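Local coordinates for protein tripartite terminase subunit 3 (Human herpesvirus 5, PDB 3N4P) that forms the large subunit of the viral terminase motor that drives genomic DNA into empty capsids, the part here being its nuclease domain, at residues Gly81-Gly86 against Ile262-Leu267; Tyr95-Phe100 against Glu223-Gln228; Ile121-Ser126 against Glu209-Thr214; Ile136-Asn141 against Cys152-Ser157; Glu193-Arg198 against Gln230-Val235. All coordinates share one frame; numbering follows the deposited sequence. Where two conformers were deposited one is given.

Contact 1 (Gly81-Gly86 against Ile262-Leu267)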
# COMPACT_ATOMS: atom_id res chain seq x y z
N GLY B 81 -8.54 19.07 13.90
CA GLY B 81 -8.30 18.10 12.80
C GLY B 81 -8.07 18.80 11.46
O GLY B 81 -8.76 19.72 11.16
N VAL B 82 -7.02 18.41 10.74
CA VAL B 82 -6.68 18.85 9.37
C VAL B 82 -6.47 17.56 8.51
O VAL B 82 -5.84 16.61 8.96
CB VAL B 82 -5.38 19.69 9.31
CG1 VAL B 82 -5.28 20.50 8.01
CG2 VAL B 82 -5.27 20.62 10.51
N ALA B 83 -7.02 17.55 7.30
CA ALA B 83 -6.81 16.49 6.35
C ALA B 83 -6.66 17.07 4.96
O ALA B 83 -7.32 18.06 4.57
CB ALA B 83 -7.98 15.49 6.37
N ALA B 84 -5.83 16.38 4.19
CA ALA B 84 -5.49 16.77 2.84
C ALA B 84 -5.56 15.53 1.97
O ALA B 84 -4.77 14.58 2.19
CB ALA B 84 -4.08 17.38 2.82
N VAL B 85 -6.49 15.57 1.00
CA VAL B 85 -6.82 14.49 0.05
C VAL B 85 -6.89 14.91 -1.43
O VAL B 85 -7.08 16.09 -1.75
CB VAL B 85 -8.14 13.78 0.44
CG1 VAL B 85 -8.23 13.54 1.97
CG2 VAL B 85 -9.26 14.62 0.04
N GLY B 86 -6.67 13.95 -2.34
CA GLY B 86 -6.67 14.18 -3.80
C GLY B 86 -7.16 12.90 -4.47
O GLY B 86 -7.05 11.81 -3.89
N ILE B 262 -13.41 12.67 6.54
CA ILE B 262 -14.73 12.49 5.96
C ILE B 262 -15.14 13.74 5.11
O ILE B 262 -15.63 13.60 4.02
CB ILE B 262 -15.74 12.15 7.08
CG1 ILE B 262 -15.42 10.76 7.63
CG2 ILE B 262 -17.20 12.18 6.58
CD1 ILE B 262 -16.22 10.33 8.80
N MET B 263 -14.82 14.94 5.58
CA MET B 263 -15.28 16.15 4.94
C MET B 263 -14.39 16.54 3.78
O MET B 263 -14.89 16.93 2.73
CB MET B 263 -15.40 17.28 5.95
CG MET B 263 -16.39 17.05 7.02
SD MET B 263 -18.12 16.69 6.40
CE MET B 263 -18.72 16.14 8.00
N ALA B 264 -13.09 16.42 3.92
CA ALA B 264 -12.26 16.68 2.76
C ALA B 264 -12.69 15.76 1.61
O ALA B 264 -12.80 16.21 0.47
CB ALA B 264 -10.77 16.53 3.07
N THR B 265 -12.92 14.48 1.90
CA THR B 265 -13.30 13.54 0.84
C THR B 265 -14.64 13.92 0.21
O THR B 265 -14.76 13.97 -1.01
CB THR B 265 -13.26 12.05 1.33
OG1 THR B 265 -14.19 11.86 2.41
CG2 THR B 265 -11.88 11.73 1.86
N TYR B 266 -15.62 14.24 1.05
CA TYR B 266 -16.91 14.74 0.64
C TYR B 266 -16.87 16.01 -0.26
O TYR B 266 -17.61 16.08 -1.27
CB TYR B 266 -17.70 15.04 1.89
CG TYR B 266 -19.12 15.44 1.67
CD1 TYR B 266 -20.06 14.50 1.17
CD2 TYR B 266 -19.57 16.73 2.01
CE1 TYR B 266 -21.38 14.83 0.98
CE2 TYR B 266 -20.92 17.07 1.83
CZ TYR B 266 -21.81 16.11 1.30
OH TYR B 266 -23.14 16.40 1.10
N LEU B 267 -16.07 17.02 0.09
CA LEU B 267 -16.12 18.20 -0.73
C LEU B 267 -15.32 18.02 -2.01
O LEU B 267 -15.33 18.90 -2.84
CB LEU B 267 -15.67 19.45 0.01
CG LEU B 267 -16.33 20.28 1.11
CD1 LEU B 267 -17.84 20.09 1.33
CD2 LEU B 267 -15.57 20.16 2.37
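Val-85 and Ala-264 meet where helix 256-267 covers a strand of the mixed sheet in this RNase H-like nuclease domain. The short segments run in roughly the same direction, at 35°, with their axes 7.8 Å apart at closest. That separation is small for a helix on a sheet, and two alanines facing each other help to explain it. Val-85 can be followed outward from CB. Its CB stands back, 4.6 Å from Ala-264 CB, and the two methyls reach farther. CG2, placed between the backbone N and the carbonyl carbon (chi1 -42°), comes 3.9 Å from Ala-264 CB and also touches the carbonyl O of that residue. CG1, on the side of the backbone N, fits between two methyls and lies 4.1 Å from Thr-265 CG2; here the two side chains cross at about a right angle. Two residues back, on the same face of the strand, Ala-83 faces the helix, its CB 4.4 Å from Ala-264 CB. The intervening Ala-84 points to the other face of the sheet, onto Met-120 of helix 109-127, so the strand is sandwiched between helices. The side chains meet through carbon alone, with two backbone carbonyl oxygens at the margin, and the segments bury 152 Å². Ala-83 lies about 10 Å, side chain to side chain, from both Asp-68 and Asp-256, predicted nuclease residues. Thr-265 gives the strand its methyl and turns its hydroxyl back into its own helix, where Val-261 O and Ile-262 O compete for one proton; OG1 is 2.8 Å from Ile-262 O.

Contact 2 (Tyr95-Phe100 against Glu223-Gln228)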
# COMPACT_ATOMS: atom_id res chain seq x y z
N TYR B 95 -3.21 12.58 1.74
CA TYR B 95 -1.86 13.08 1.65
C TYR B 95 -1.29 13.61 2.97
O TYR B 95 -0.06 13.68 3.16
CB TYR B 95 -1.79 14.23 0.60
CG TYR B 95 -1.96 13.73 -0.88
CD1 TYR B 95 -1.04 12.84 -1.44
CD2 TYR B 95 -3.05 14.12 -1.66
CE1 TYR B 95 -1.16 12.41 -2.75
CE2 TYR B 95 -3.20 13.72 -3.00
CZ TYR B 95 -2.24 12.87 -3.54
OH TYR B 95 -2.35 12.45 -4.83
N GLY B 96 -2.18 14.05 3.86
CA GLY B 96 -1.76 14.75 5.06
C GLY B 96 -2.80 14.67 6.14
O GLY B 96 -4.02 14.58 5.84
N LEU B 97 -2.31 14.60 7.39
CA LEU B 97 -3.18 14.60 8.59
C LEU B 97 -2.50 15.42 9.65
O LEU B 97 -1.26 15.36 9.81
CB LEU B 97 -3.46 13.19 9.15
CG LEU B 97 -4.14 12.16 8.26
CD1 LEU B 97 -3.92 10.68 8.75
CD2 LEU B 97 -5.68 12.44 8.02
N GLU B 98 -3.26 16.26 10.33
CA GLU B 98 -2.76 16.89 11.54
C GLU B 98 -3.83 16.84 12.57
O GLU B 98 -5.02 16.97 12.26
CB GLU B 98 -2.34 18.33 11.30
CG GLU B 98 -1.23 18.56 10.23
CD GLU B 98 0.15 17.95 10.54
OE1 GLU B 98 0.40 17.36 11.63
OE2 GLU B 98 1.03 18.06 9.66
N HIS B 99 -3.40 16.73 13.82
CA HIS B 99 -4.29 16.87 14.95
C HIS B 99 -3.51 17.76 15.87
O HIS B 99 -2.59 17.33 16.58
CB HIS B 99 -4.59 15.53 15.60
CG HIS B 99 -5.72 15.59 16.58
ND1 HIS B 99 -6.25 14.46 17.17
CD2 HIS B 99 -6.41 16.64 17.11
CE1 HIS B 99 -7.20 14.81 18.02
NE2 HIS B 99 -7.33 16.13 17.99
N PHE B 100 -3.88 19.02 15.90
CA PHE B 100 -3.05 20.00 16.58
C PHE B 100 -3.60 20.49 17.92
O PHE B 100 -4.77 20.80 18.02
CB PHE B 100 -2.80 21.17 15.63
CG PHE B 100 -2.25 22.42 16.32
CD1 PHE B 100 -0.89 22.63 16.37
CD2 PHE B 100 -3.10 23.35 16.89
CE1 PHE B 100 -0.35 23.81 17.01
CE2 PHE B 100 -2.58 24.49 17.53
CZ PHE B 100 -1.22 24.72 17.58
N GLU B 223 -2.42 4.39 11.82
CA GLU B 223 -2.87 3.59 13.01
C GLU B 223 -3.69 4.44 13.99
O GLU B 223 -4.75 4.02 14.49
CB GLU B 223 -1.69 2.93 13.72
CG GLU B 223 -1.98 2.27 15.10
CD GLU B 223 -1.02 1.08 15.47
OE1 GLU B 223 0.24 1.27 15.54
OE2 GLU B 223 -1.55 -0.05 15.73
N TYR B 224 -3.27 5.69 14.19
CA TYR B 224 -4.01 6.66 14.95
C TYR B 224 -5.40 6.95 14.34
O TYR B 224 -6.39 7.02 15.06
CB TYR B 224 -3.19 7.95 14.96
CG TYR B 224 -3.76 9.03 15.82
CD1 TYR B 224 -4.37 10.14 15.25
CD2 TYR B 224 -3.68 8.96 17.24
CE1 TYR B 224 -4.90 11.16 16.04
CE2 TYR B 224 -4.23 9.98 18.04
CZ TYR B 224 -4.81 11.07 17.44
OH TYR B 224 -5.32 12.08 18.24
N LEU B 225 -5.44 7.19 13.03
CA LEU B 225 -6.65 7.44 12.30
C LEU B 225 -7.57 6.17 12.33
O LEU B 225 -8.77 6.28 12.52
CB LEU B 225 -6.34 7.86 10.84
CG LEU B 225 -7.57 8.04 9.93
CD1 LEU B 225 -8.30 9.30 10.33
CD2 LEU B 225 -7.23 8.15 8.44
N LEU B 226 -7.01 4.97 12.22
CA LEU B 226 -7.81 3.76 12.40
C LEU B 226 -8.48 3.64 13.78
O LEU B 226 -9.62 3.12 13.89
CB LEU B 226 -6.96 2.55 12.23
CG LEU B 226 -7.02 1.61 11.01
CD1 LEU B 226 -8.41 1.56 10.25
CD2 LEU B 226 -5.86 1.76 10.03
N GLU B 227 -7.80 4.06 14.85
CA GLU B 227 -8.43 4.07 16.17
C GLU B 227 -9.73 4.88 16.17
O GLU B 227 -10.75 4.48 16.75
CB GLU B 227 -7.46 4.56 17.29
CG GLU B 227 -6.65 3.44 17.92
CD GLU B 227 -5.12 3.78 18.21
OE1 GLU B 227 -4.27 2.84 18.16
OE2 GLU B 227 -4.74 4.94 18.50
N GLN B 228 -9.69 6.02 15.50
CA GLN B 228 -10.89 6.85 15.32
C GLN B 228 -11.95 6.23 14.40
O GLN B 228 -13.14 6.37 14.65
CB GLN B 228 -10.50 8.25 14.88
CG GLN B 228 -9.67 8.94 15.97
CD GLN B 228 -9.46 10.47 15.74
OE1 GLN B 228 -10.21 11.13 14.99
NE2 GLN B 228 -8.46 11.04 16.42
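His-99 and Tyr-224 both extend their rings with CG opposite the backbone N (chi1 -168° for His-99), and these torsions send the two side chains out to meet at their rims. The pair links strand 91-100 of the central sheet, in an RNase H-like nuclease fold, to helix 221-229. The segment axes stay 10.9 Å apart, a gap that long side chains have to bridge. His-99 ND1 lies 2.8 Å from Tyr-224 OH in a bent hydrogen bond (130°) in which either atom could be the donor. The hydroxyl sits close to the plane of the imidazole, and ND1 in turn lies at the edge of the phenol ring. With planes at 52° and centroids 6.0 Å apart, neither ring covers a face of the other, so the pairing is polar and not a stack. Ring contact with His-219 and packing on Leu-257 and Ile-215 further confine Tyr-224. The pair is close to the probable active site: the side chain of His-99 is about 4 Å from that of Asp-256, a predicted nuclease residue. Gln-228 runs extended alongside, but its amide is directed elsewhere: OE1 accepts a hydrogen bond from Ile-258 N at the start of helix 256-267, which leaves NE2 merely near the imidazole. Two residues back along the strand, just after the classic beta bulge that Tyr-95 and Gly-96 form opposite Ala-84, an apolar contact completes the join. Two leucine side chains cross at about a right angle there, touching through one methyl each, Leu-97 CD1 and Leu-225 CD2, 4.2 Å apart.

Contact 3 (Ile121-Ser126 against Glu209-Thr214); sequences IISVLS and ELVSYT
Ser-123 OG is held by two groups, Tyr-213 OH from across the contact and the carbonyl O of His-119, one turn back in the same helix. Its torsion explains the double hold: with chi1 -60° the hydroxyl lies beside the backbone N, which brings it near the preceding turn while keeping it turned to the tyrosine. Ser-123 OG and Tyr-213 OH are modelled 2.4 Å apart, shorter than is credible, so the hydrogen bond is plausible but its length is doubtful; either oxygen could donate. The serine oxygen lies at the edge of the phenol ring, in its plane. The ring itself is stacked on that of His-119, which limits how it can swing. Next to this polar pair, Val-211 packs both methyls on the helix. CG1 is 3.8 Å from Ser-123 CB, on the branch opposite the backbone N (chi1 169°). CG2 also touches the serine, and meets Val-124 CG2 at 3.8 Å. The CA atoms of Val-124 and Val-211, 6.5 Å apart, show how closely the helix approaches the backbone here. All of this lies away from the annotated sites and fastens one helix to the edge of the sheet. Val-211 ends strand 204-211, bonded through its backbone to Tyr-95 and Leu-97 of strand 91-100. Glu-98 on that strand then receives Tyr-213 N and Thr-214 N with its two carboxylate oxygens, holding the outgoing loop. Helix 109-127 packs on this part of the sheet, with Val-124 also on Tyr-95, while its Ile-121 and Ile-122 pack against helix 144-161.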
# COMPACT_ATOMS: atom_id res chain seq x y z
N ILE B 121 0.43 21.51 4.22
CA ILE B 121 0.14 21.78 2.80
C ILE B 121 1.39 22.01 1.92
O ILE B 121 1.46 21.43 0.83
CB ILE B 121 -0.81 23.02 2.68
CG1 ILE B 121 -2.23 22.62 3.11
CG2 ILE B 121 -0.80 23.64 1.23
CD1 ILE B 121 -2.97 23.97 3.66
N ILE B 122 2.32 22.83 2.39
CA ILE B 122 3.58 23.08 1.72
C ILE B 122 4.40 21.79 1.58
O ILE B 122 4.93 21.53 0.50
CB ILE B 122 4.35 24.21 2.44
CG1 ILE B 122 3.56 25.53 2.38
CG2 ILE B 122 5.86 24.44 1.92
CD1 ILE B 122 3.97 26.44 3.68
N SER B 123 4.48 20.95 2.62
CA SER B 123 5.22 19.70 2.44
C SER B 123 4.53 18.80 1.41
O SER B 123 5.21 18.14 0.65
CB SER B 123 5.35 18.93 3.75
OG SER B 123 6.06 19.76 4.67
N VAL B 124 3.21 18.74 1.45
CA VAL B 124 2.47 17.93 0.53
C VAL B 124 2.71 18.41 -0.90
O VAL B 124 2.92 17.56 -1.78
CB VAL B 124 1.00 17.94 0.80
CG1 VAL B 124 0.19 17.25 -0.41
CG2 VAL B 124 0.67 17.20 2.09
N LEU B 125 2.63 19.72 -1.14
CA LEU B 125 2.81 20.23 -2.49
C LEU B 125 4.20 19.87 -2.99
O LEU B 125 4.37 19.43 -4.11
CB LEU B 125 2.63 21.79 -2.54
CG LEU B 125 1.15 22.15 -2.34
CD1 LEU B 125 1.03 23.62 -2.35
CD2 LEU B 125 0.21 21.49 -3.40
N SER B 126 5.18 20.06 -2.13
CA SER B 126 6.57 19.66 -2.34
C SER B 126 6.76 18.19 -2.74
O SER B 126 7.56 17.89 -3.63
CB SER B 126 7.27 19.85 -1.02
OG SER B 126 8.62 20.08 -1.25
N GLU B 209 3.98 8.26 1.80
CA GLU B 209 4.67 9.52 2.15
C GLU B 209 3.71 10.58 2.80
O GLU B 209 3.98 11.75 2.82
CB GLU B 209 5.31 10.05 0.81
CG GLU B 209 4.31 10.56 -0.21
CD GLU B 209 3.60 9.46 -1.09
OE1 GLU B 209 3.99 8.25 -1.08
OE2 GLU B 209 2.67 9.86 -1.83
N LEU B 210 2.58 10.12 3.33
CA LEU B 210 1.66 10.88 4.16
C LEU B 210 2.37 11.89 5.16
O LEU B 210 3.18 11.51 5.99
CB LEU B 210 0.82 9.86 4.92
CG LEU B 210 -0.24 10.14 6.01
CD1 LEU B 210 -0.11 11.46 6.70
CD2 LEU B 210 -1.60 9.96 5.49
N VAL B 211 2.04 13.16 5.07
CA VAL B 211 2.74 14.21 5.89
C VAL B 211 1.98 14.39 7.17
O VAL B 211 0.78 14.49 7.13
CB VAL B 211 2.71 15.56 5.13
CG1 VAL B 211 3.18 16.73 6.04
CG2 VAL B 211 3.53 15.43 3.90
N SER B 212 2.67 14.37 8.30
CA SER B 212 2.01 14.71 9.54
C SER B 212 2.95 15.16 10.62
O SER B 212 3.49 14.32 11.31
CB SER B 212 1.29 13.51 10.11
OG SER B 212 0.71 13.94 11.34
N TYR B 213 3.11 16.46 10.83
CA TYR B 213 4.11 16.94 11.76
C TYR B 213 3.65 16.81 13.21
O TYR B 213 4.48 16.79 14.12
CB TYR B 213 4.49 18.40 11.47
CG TYR B 213 5.24 18.50 10.15
CD1 TYR B 213 4.61 19.03 9.01
CD2 TYR B 213 6.60 18.10 10.07
CE1 TYR B 213 5.29 19.16 7.82
CE2 TYR B 213 7.31 18.20 8.86
CZ TYR B 213 6.63 18.73 7.72
OH TYR B 213 7.30 18.89 6.51
N THR B 214 2.33 16.73 13.45
CA THR B 214 1.87 16.72 14.84
C THR B 214 1.58 15.30 15.29
O THR B 214 1.39 15.07 16.49
CB THR B 214 0.53 17.51 15.05
OG1 THR B 214 -0.49 16.90 14.27
CG2 THR B 214 0.71 18.97 14.65

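Contact 4 (Ile136-Asn141 against Cys152-Ser157); sequences IAVEGN and CLIRQS
Branched aliphatic chains, with no flat group between them, make the whole of this contact: Ile-154 on one side, Ile-136 and Val-138 on the other. An aromatic ring comes in from outside the two segments, that of Phe-168 on strand 165-172, which touches Ile-136. Ile-154 divides its reach. Its CG2, opposite the backbone N, lies 3.9 Å from Ile-136 CD1, whereas CG1 takes the other branch (chi1 -72°) and carries CD1 toward Val-138 CG2, a looser touch at 4.4 Å. The CA atoms of Ile-136 and Ile-154 remain 9.3 Å apart, as full side chains fill the gap. Strand 133-138, helix 144-161 and strand 165-172 form a beta-alpha-beta unit, with the two strands parallel and adjacent, and this contact seats the helix on the first strand. The same helix face is also covered by Leu-67 of strand 62-67 and Ala-114 of helix 109-127. Glu-139 follows directly after the strand and, with Asp-68, binds the magnesium ion; both are also predicted nuclease residues. The side chain of Val-138, one residue earlier, is about 9 Å from a bound magnesium ion.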
# COMPACT_ATOMS: atom_id res chain seq x y z
N ILE B 136 -9.68 24.72 -0.12
CA ILE B 136 -9.62 24.65 1.33
C ILE B 136 -10.96 25.02 1.92
O ILE B 136 -11.49 26.05 1.60
CB ILE B 136 -8.52 25.62 1.86
CG1 ILE B 136 -7.17 25.25 1.25
CG2 ILE B 136 -8.43 25.63 3.41
CD1 ILE B 136 -6.08 26.35 1.46
N ALA B 137 -11.48 24.20 2.83
CA ALA B 137 -12.64 24.58 3.62
C ALA B 137 -12.29 24.74 5.09
O ALA B 137 -11.72 23.83 5.69
CB ALA B 137 -13.70 23.44 3.49
N VAL B 138 -12.72 25.80 5.71
CA VAL B 138 -12.39 26.03 7.12
C VAL B 138 -13.74 26.11 7.79
O VAL B 138 -14.50 27.03 7.50
CB VAL B 138 -11.68 27.41 7.39
CG1 VAL B 138 -11.36 27.58 8.87
CG2 VAL B 138 -10.37 27.58 6.62
N GLU B 139 -14.03 25.19 8.70
CA GLU B 139 -15.28 25.22 9.43
C GLU B 139 -15.33 26.40 10.35
O GLU B 139 -14.42 26.63 11.11
CB GLU B 139 -15.48 23.98 10.29
CG GLU B 139 -16.99 23.60 10.44
CD GLU B 139 -17.40 23.25 11.88
OE1 GLU B 139 -18.43 23.77 12.35
OE2 GLU B 139 -16.67 22.45 12.53
N GLY B 140 -16.45 27.09 10.34
CA GLY B 140 -16.62 28.19 11.26
C GLY B 140 -17.84 28.10 12.12
O GLY B 140 -18.32 29.12 12.55
N ASN B 141 -18.32 26.90 12.41
CA ASN B 141 -19.71 26.77 12.84
C ASN B 141 -20.09 27.69 13.99
O ASN B 141 -21.06 28.46 13.85
CB ASN B 141 -20.23 25.30 13.01
CG ASN B 141 -21.59 25.25 13.72
OD1 ASN B 141 -22.58 24.64 13.24
ND2 ASN B 141 -21.66 25.93 14.88
N CYS B 152 -7.47 33.41 6.04
CA CYS B 152 -6.60 34.44 5.54
C CYS B 152 -5.16 34.15 5.95
O CYS B 152 -4.26 34.34 5.16
CB CYS B 152 -7.13 35.82 5.97
SG CYS B 152 -5.98 37.12 5.74
N LEU B 153 -4.95 33.59 7.14
CA LEU B 153 -3.57 33.30 7.58
C LEU B 153 -2.98 32.14 6.83
O LEU B 153 -1.82 32.12 6.57
CB LEU B 153 -3.41 33.13 9.10
CG LEU B 153 -3.65 34.36 9.99
CD1 LEU B 153 -4.16 33.92 11.35
CD2 LEU B 153 -2.44 35.36 10.16
N ILE B 154 -3.81 31.20 6.43
CA ILE B 154 -3.37 30.02 5.71
C ILE B 154 -2.94 30.45 4.33
O ILE B 154 -1.86 30.06 3.86
CB ILE B 154 -4.51 29.01 5.55
CG1 ILE B 154 -4.85 28.34 6.91
CG2 ILE B 154 -4.09 27.90 4.48
CD1 ILE B 154 -5.99 27.38 6.89
N ARG B 155 -3.81 31.18 3.64
CA ARG B 155 -3.52 31.65 2.29
C ARG B 155 -2.16 32.41 2.30
O ARG B 155 -1.32 32.23 1.43
CB ARG B 155 -4.64 32.59 1.81
CG ARG B 155 -4.61 32.98 0.33
CD ARG B 155 -5.41 34.28 0.06
NE ARG B 155 -5.22 35.27 1.12
CZ ARG B 155 -4.19 36.11 1.24
NH1 ARG B 155 -3.20 36.13 0.34
NH2 ARG B 155 -4.14 36.94 2.28
N GLN B 156 -1.98 33.22 3.31
CA GLN B 156 -0.71 33.89 3.57
C GLN B 156 0.57 33.02 3.66
O GLN B 156 1.54 33.31 2.94
CB GLN B 156 -0.85 34.67 4.85
CG GLN B 156 -1.24 36.04 4.63
CD GLN B 156 -1.37 36.83 5.94
OE1 GLN B 156 -2.47 37.32 6.28
NE2 GLN B 156 -0.26 36.91 6.71
N SER B 157 0.60 32.01 4.54
CA SER B 157 1.79 31.12 4.62
C SER B 157 1.98 30.38 3.31
O SER B 157 3.09 30.35 2.77
CB SER B 157 1.77 30.07 5.75
OG SER B 157 1.44 30.64 6.99

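Contact 5 (Glu193-Arg198 against Gln230-Val235); sequences EQFISR and QNLHRV
Glu-193 and Arg-234 form the polar half of this contact, Leu-232 with Ile-196 and Phe-195 the apolar half. Together they fasten helix 187-200 of the nuclease domain to the irregular chain that follows helix 221-229. The charged interaction is a salt bridge toward the surface, with Glu-193 OE2 3.1 Å from Arg-234 NH2. It is not a coplanar pairing: carboxylate and guanidinium planes stand 80° apart, and OE1 lies over one face of the guanidinium, 3.4 Å from NH2. The glutamate bends at chi2 (86°) and the arginine at chi3 to meet. Both residues also touch a crystal neighbour, so their detailed pose may partly reflect the lattice. The apolar interaction is more deeply set. Leu-232 and Ile-196 lie side by side, pointing in contrary directions, while Phe-195 adds an oblique touch and also packs on Ile-258, Val-261 and Ile-262 of helix 256-267. Residues 193-198 belong to the region 185-205, required for interaction with UL56 and for DNA packaging. Residues 236-250, directly after Val-235, are not modelled. A single methyl, Leu-232 CD1, serves both helix partners, 3.7 Å from Ile-196 CG1 and 4.2 Å from Phe-195 CD2.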
# COMPACT_ATOMS: atom_id res chain seq x y z
N GLU B 193 -22.17 8.89 5.99
CA GLU B 193 -22.71 7.75 5.29
C GLU B 193 -21.98 7.46 3.97
O GLU B 193 -21.75 6.31 3.65
CB GLU B 193 -24.20 7.96 5.07
CG GLU B 193 -24.83 6.90 4.29
CD GLU B 193 -25.29 5.69 5.13
OE1 GLU B 193 -24.61 4.62 5.10
OE2 GLU B 193 -26.35 5.82 5.79
N GLN B 194 -21.65 8.47 3.19
CA GLN B 194 -20.80 8.27 2.00
C GLN B 194 -19.36 7.73 2.31
O GLN B 194 -18.83 6.86 1.61
CB GLN B 194 -20.66 9.59 1.17
CG GLN B 194 -19.71 9.37 -0.03
CD GLN B 194 -19.18 10.62 -0.69
OE1 GLN B 194 -18.18 11.24 -0.24
NE2 GLN B 194 -19.80 10.97 -1.80
N PHE B 195 -18.71 8.26 3.34
CA PHE B 195 -17.41 7.71 3.77
C PHE B 195 -17.47 6.19 4.10
O PHE B 195 -16.71 5.36 3.55
CB PHE B 195 -16.91 8.44 4.98
CG PHE B 195 -15.57 7.98 5.40
CD1 PHE B 195 -14.45 8.42 4.72
CD2 PHE B 195 -15.43 7.07 6.43
CE1 PHE B 195 -13.20 7.97 5.09
CE2 PHE B 195 -14.14 6.65 6.81
CZ PHE B 195 -13.06 7.10 6.12
N ILE B 196 -18.39 5.85 4.99
CA ILE B 196 -18.46 4.51 5.46
C ILE B 196 -18.55 3.61 4.24
O ILE B 196 -17.88 2.57 4.16
CB ILE B 196 -19.63 4.35 6.45
CG1 ILE B 196 -19.26 4.99 7.79
CG2 ILE B 196 -20.11 2.85 6.61
CD1 ILE B 196 -20.50 5.22 8.68
N SER B 197 -19.37 4.00 3.26
CA SER B 197 -19.60 3.14 2.12
C SER B 197 -18.36 3.07 1.24
O SER B 197 -17.99 1.98 0.81
CB SER B 197 -20.85 3.58 1.33
OG SER B 197 -20.81 2.99 0.05
N ARG B 198 -17.73 4.22 0.96
CA ARG B 198 -16.46 4.24 0.22
C ARG B 198 -15.31 3.47 0.85
O ARG B 198 -14.54 2.81 0.14
CB ARG B 198 -15.96 5.68 -0.09
CG ARG B 198 -16.78 6.27 -1.25
CD ARG B 198 -16.52 7.77 -1.41
NE ARG B 198 -16.95 8.24 -2.74
CZ ARG B 198 -16.73 9.48 -3.21
NH1 ARG B 198 -16.12 10.36 -2.46
NH2 ARG B 198 -17.12 9.85 -4.43
N GLN B 230 -12.73 3.25 14.08
CA GLN B 230 -13.45 2.27 14.90
C GLN B 230 -14.52 2.93 15.75
O GLN B 230 -15.46 2.29 16.15
CB GLN B 230 -12.46 1.56 15.81
CG GLN B 230 -12.90 0.19 16.18
CD GLN B 230 -11.84 -0.86 15.87
OE1 GLN B 230 -10.66 -0.73 16.24
NE2 GLN B 230 -12.27 -1.90 15.18
N ASN B 231 -14.34 4.22 16.06
CA ASN B 231 -15.26 4.91 16.96
C ASN B 231 -16.44 5.56 16.24
O ASN B 231 -17.26 6.23 16.87
CB ASN B 231 -14.52 5.97 17.78
CG ASN B 231 -13.67 5.36 18.89
OD1 ASN B 231 -14.13 4.42 19.57
ND2 ASN B 231 -12.44 5.84 19.04
N LEU B 232 -16.52 5.34 14.93
CA LEU B 232 -17.49 5.98 14.07
C LEU B 232 -18.92 5.41 14.20
O LEU B 232 -19.09 4.19 14.13
CB LEU B 232 -17.02 5.78 12.64
CG LEU B 232 -16.82 7.00 11.77
CD1 LEU B 232 -17.04 6.61 10.29
CD2 LEU B 232 -17.71 8.18 12.21
N HIS B 233 -19.91 6.28 14.40
CA HIS B 233 -21.34 5.89 14.37
C HIS B 233 -22.06 6.72 13.32
O HIS B 233 -21.43 7.55 12.67
CB HIS B 233 -22.00 6.08 15.74
CG HIS B 233 -21.73 7.42 16.37
ND1 HIS B 233 -22.70 8.38 16.54
CD2 HIS B 233 -20.58 7.94 16.87
CE1 HIS B 233 -22.17 9.44 17.12
NE2 HIS B 233 -20.88 9.20 17.33
N ARG B 234 -23.36 6.50 13.14
CA ARG B 234 -24.13 7.21 12.09
C ARG B 234 -24.70 8.62 12.30
O ARG B 234 -24.66 9.44 11.36
CB ARG B 234 -25.18 6.29 11.52
CG ARG B 234 -24.70 5.46 10.36
CD ARG B 234 -25.55 4.24 10.28
NE ARG B 234 -26.24 4.13 9.00
CZ ARG B 234 -26.19 3.07 8.21
NH1 ARG B 234 -25.47 2.00 8.57
NH2 ARG B 234 -26.88 3.05 7.07
N VAL B 235 -25.24 8.92 13.49
CA VAL B 235 -25.88 10.23 13.79
C VAL B 235 -27.39 10.22 13.51
O VAL B 235 -28.08 9.22 13.78
CB VAL B 235 -25.22 11.48 13.06
CG1 VAL B 235 -25.84 12.79 13.52
CG2 VAL B 235 -23.71 11.56 13.30

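How the contacts relate
From the N terminus, contacts 1, 2 and 3 open in turn at 81-86, 95-100 and 121-126. Contact 4 opens next and closes first, a short local loop within a beta-alpha-beta unit. Contact 5 then opens at 193-198, before contact 3 closes at 209-214 and contact 2 at 223-228, so it crosses both; it closes at 230-235. Contact 1 closes last, at 262-267, and encloses all the others. Contacts 1 to 4 seat helices on the same mixed sheet. Contact 5 touches contact 1, Phe-195 CG being 3.6 Å from Ile-262 CG1, adjoins contact 2 in sequence, and has its centre about 26 Å from those of contacts 3 and 4.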